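Local atomic coordinates of bacterioferritin comigratory protein (Xylella fastidiosa, PDB entry 3IXR), a protein that probably reduces hydrogen peroxide and organic hydroperoxides as a thiol-dependent peroxiredoxin of the PrxQ type, built on a thioredoxin-like fold. Residues D25-H29 and S30-H34. The protein carries 1 engineered substitution. Residues are numbered along the deposited sequence; the frame is centred on the assembly and turned at random.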
ATOM      1  N   ASP A  25      -6.037   6.278  14.176  1.00 12.93           N
ATOM      2  CA  ASP A  25      -5.762   4.983  14.849  1.00 15.40           C
ATOM      3  C   ASP A  25      -4.244   4.693  14.853  1.00 15.58           C
ATOM      4  O   ASP A  25      -3.512   5.159  14.013  1.00 14.49           O
ATOM      5  CB  ASP A  25      -6.408   3.821  14.160  1.00 14.35           C
ATOM      6  CG  ASP A  25      -7.879   3.867  14.202  1.00 15.55           C
ATOM      7  OD1 ASP A  25      -8.503   4.630  15.038  1.00 17.43           O
ATOM      8  OD2 ASP A  25      -8.552   3.090  13.492  1.00 16.98           O
ATOM      9  N   THR A  26      -3.786   3.928  15.835  1.00 14.63           N
ATOM     10  CA  THR A  26      -2.367   3.509  15.962  1.00 15.71           C
ATOM     11  C   THR A  26      -2.291   2.032  15.637  1.00 15.44           C
ATOM     12  O   THR A  26      -3.102   1.224  16.151  1.00 17.89           O
ATOM     13  CB  THR A  26      -1.883   3.702  17.406  1.00 16.88           C
ATOM     14  OG1 THR A  26      -2.021   5.117  17.702  1.00 19.04           O
ATOM     15  CG2 THR A  26      -0.409   3.388  17.524  1.00 17.61           C
ATOM     16  N   LEU A  27      -1.348   1.660  14.775  1.00 17.20           N
ATOM     17  CA  LEU A  27      -1.131   0.187  14.487  1.00 17.50           C
ATOM     18  C   LEU A  27      -0.638  -0.509  15.776  1.00 18.68           C
ATOM     19  O   LEU A  27       0.315   0.003  16.430  1.00 20.53           O
ATOM     20  CB  LEU A  27      -0.051   0.041  13.424  1.00 17.18           C
ATOM     21  CG  LEU A  27      -0.256   0.875  12.118  1.00 18.57           C
ATOM     22  CD1 LEU A  27       0.799   0.493  11.038  1.00 17.60           C
ATOM     23  CD2 LEU A  27      -1.687   0.693  11.588  1.00 17.05           C
ATOM     24  N   ASN A  28      -1.253  -1.645  16.074  1.00 21.02           N
ATOM     25  CA  ASN A  28      -0.894  -2.334  17.336  1.00 21.96           C
ATOM     26  C   ASN A  28       0.332  -3.177  17.197  1.00 23.27           C
ATOM     27  O   ASN A  28       0.898  -3.353  16.121  1.00 20.63           O
ATOM     28  CB  ASN A  28      -2.099  -3.107  17.912  1.00 21.69           C
ATOM     29  CG  ASN A  28      -2.592  -4.237  17.037  1.00 25.94           C
ATOM     30  OD1 ASN A  28      -3.773  -4.438  16.965  1.00 34.35           O
ATOM     31  ND2 ASN A  28      -1.712  -4.976  16.397  1.00 23.18           N
ATOM     32  N   HIS A  29       0.810  -3.675  18.342  1.00 23.10           N
ATOM     33  CA  HIS A  29       2.080  -4.362  18.375  1.00 22.66           C
ATOM     34  C   HIS A  29       1.999  -5.611  17.487  1.00 21.42           C
ATOM     35  O   HIS A  29       2.959  -5.870  16.781  1.00 20.59           O
ATOM     36  CB  HIS A  29       2.421  -4.778  19.842  1.00 22.97           C
ATOM     37  CG  HIS A  29       3.652  -5.642  19.960  1.00 26.14           C
ATOM     38  ND1 HIS A  29       3.612  -7.023  20.130  1.00 31.06           N
ATOM     39  CD2 HIS A  29       4.964  -5.324  19.890  1.00 30.71           C
ATOM     40  CE1 HIS A  29       4.839  -7.499  20.183  1.00 29.75           C
ATOM     41  NE2 HIS A  29       5.677  -6.491  20.046  1.00 34.64           N
ATOM     42  N   SER A  30       0.884  -6.359  17.505  1.00 22.14           N
ATOM     43  CA  SER A  30       0.781  -7.587  16.706  1.00 23.30           C
ATOM     44  C   SER A  30       0.919  -7.273  15.170  1.00 22.78           C
ATOM     45  O   SER A  30       1.768  -7.878  14.413  1.00 20.58           O
ATOM     46  CB  SER A  30      -0.567  -8.235  17.018  1.00 24.58           C
ATOM     47  OG  SER A  30      -0.988  -9.134  16.007  1.00 34.98           O
ATOM     48  N   LEU A  31       0.163  -6.274  14.736  1.00 20.53           N
ATOM     49  CA  LEU A  31       0.300  -5.829  13.345  1.00 19.13           C
ATOM     50  C   LEU A  31       1.690  -5.268  13.040  1.00 17.36           C
ATOM     51  O   LEU A  31       2.250  -5.537  11.961  1.00 17.26           O
ATOM     52  CB  LEU A  31      -0.748  -4.746  13.062  1.00 18.99           C
ATOM     53  CG  LEU A  31      -0.697  -4.160  11.625  1.00 17.13           C
ATOM     54  CD1 LEU A  31      -0.907  -5.236  10.749  1.00 19.21           C
ATOM     55  CD2 LEU A  31      -1.888  -3.215  11.544  1.00 15.89           C
ATOM     56  N   LEU A  32       2.273  -4.423  13.901  1.00 17.58           N
ATOM     57  CA  LEU A  32       3.606  -3.860  13.654  1.00 17.64           C
ATOM     58  C   LEU A  32       4.729  -4.915  13.500  1.00 18.37           C
ATOM     59  O   LEU A  32       5.716  -4.670  12.863  1.00 16.25           O
ATOM     60  CB  LEU A  32       3.969  -2.863  14.759  1.00 17.46           C
ATOM     61  CG  LEU A  32       3.318  -1.461  14.695  1.00 17.31           C
ATOM     62  CD1 LEU A  32       3.678  -0.745  15.982  1.00 21.87           C
ATOM     63  CD2 LEU A  32       3.857  -0.730  13.502  1.00 19.82           C
ATOM     64  N   ASN A  33       4.494  -6.071  14.144  1.00 20.24           N
ATOM     65  CA  ASN A  33       5.542  -7.138  14.118  1.00 20.53           C
ATOM     66  C   ASN A  33       5.188  -8.304  13.236  1.00 21.86           C
ATOM     67  O   ASN A  33       5.917  -9.317  13.161  1.00 19.39           O
ATOM     68  CB  ASN A  33       5.867  -7.560  15.548  1.00 21.64           C
ATOM     69  CG  ASN A  33       6.625  -6.463  16.224  1.00 23.38           C
ATOM     70  OD1 ASN A  33       7.824  -6.305  16.011  1.00 31.20           O
ATOM     71  ND2 ASN A  33       5.912  -5.610  16.940  1.00 26.15           N
ATOM     72  N   HIS A  34       4.051  -8.235  12.577  1.00 20.68           N
ATOM     73  CA  HIS A  34       3.712  -9.210  11.584  1.00 21.30           C
ATOM     74  C   HIS A  34       4.720  -9.296  10.406  1.00 21.65           C
ATOM     75  O   HIS A  34       4.982  -8.321   9.724  1.00 19.15           O
ATOM     76  CB  HIS A  34       2.334  -8.789  11.061  1.00 21.68           C
ATOM     77  CG  HIS A  34       1.877  -9.550   9.849  1.00 24.54           C
ATOM     78  ND1 HIS A  34       1.641 -10.904   9.873  1.00 23.29           N
ATOM     79  CD2 HIS A  34       1.768  -9.171   8.548  1.00 26.19           C
ATOM     80  CE1 HIS A  34       1.294 -11.314   8.657  1.00 26.68           C
ATOM     81  NE2 HIS A  34       1.377 -10.282   7.834  1.00 25.26           N
TER
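The carbonyl oxygen of N28 receives the backbone N-H of L32 (N28 O to L32 N 2.8 Å, N-H...O angle 168°), and this i to i+4 bond begins the one-turn helix 29-33, with N28 in the N-cap position. The turn is a worked example of helix initiation: the carbonyl of the N-cap residue takes the first i+4 bond. One residue on, H29 O is gripped twice by N33: by its backbone N-H in a weak, bent bond, and by its side-chain amide in a straighter one, N33 ND2 to H29 O 3.0 Å at 161°. The carbonyl lies close to the plane of the N33 amide, whereas ND2 stands a little off the carbonyl plane of H29. With CG beside its own backbone N, N33 folds its amide back along the helix to that oxygen. The same ND2 hovers over one face of the H29 imidazole, 3.1 Å from H29 CD2, with ring and amide planes 44° apart. The H29 ring, swung away from its backbone N to the side of its own carbonyl, meets the N33 amide there; both residues are exposed.

Leucines also join loop to helix, L27 and L31 being buried. L27, just before the cap, sends CD2 to L31 CD2 at 3.9 Å, while its CB meets L32 CG at the same distance, the L27 and L32 side chains crossing at about a right angle. L31 continues inward onto L120 and A123 of helix 119-123, and L27 onto F124, which seats the N-terminal turn against the body of the peroxiredoxin. Backbone bonds from D25 to I153 and from L27 to H151 tie the approaching loop down. L32, finally, lies across the end of the loop, its CD1 resting 3.5 Å from L27 O.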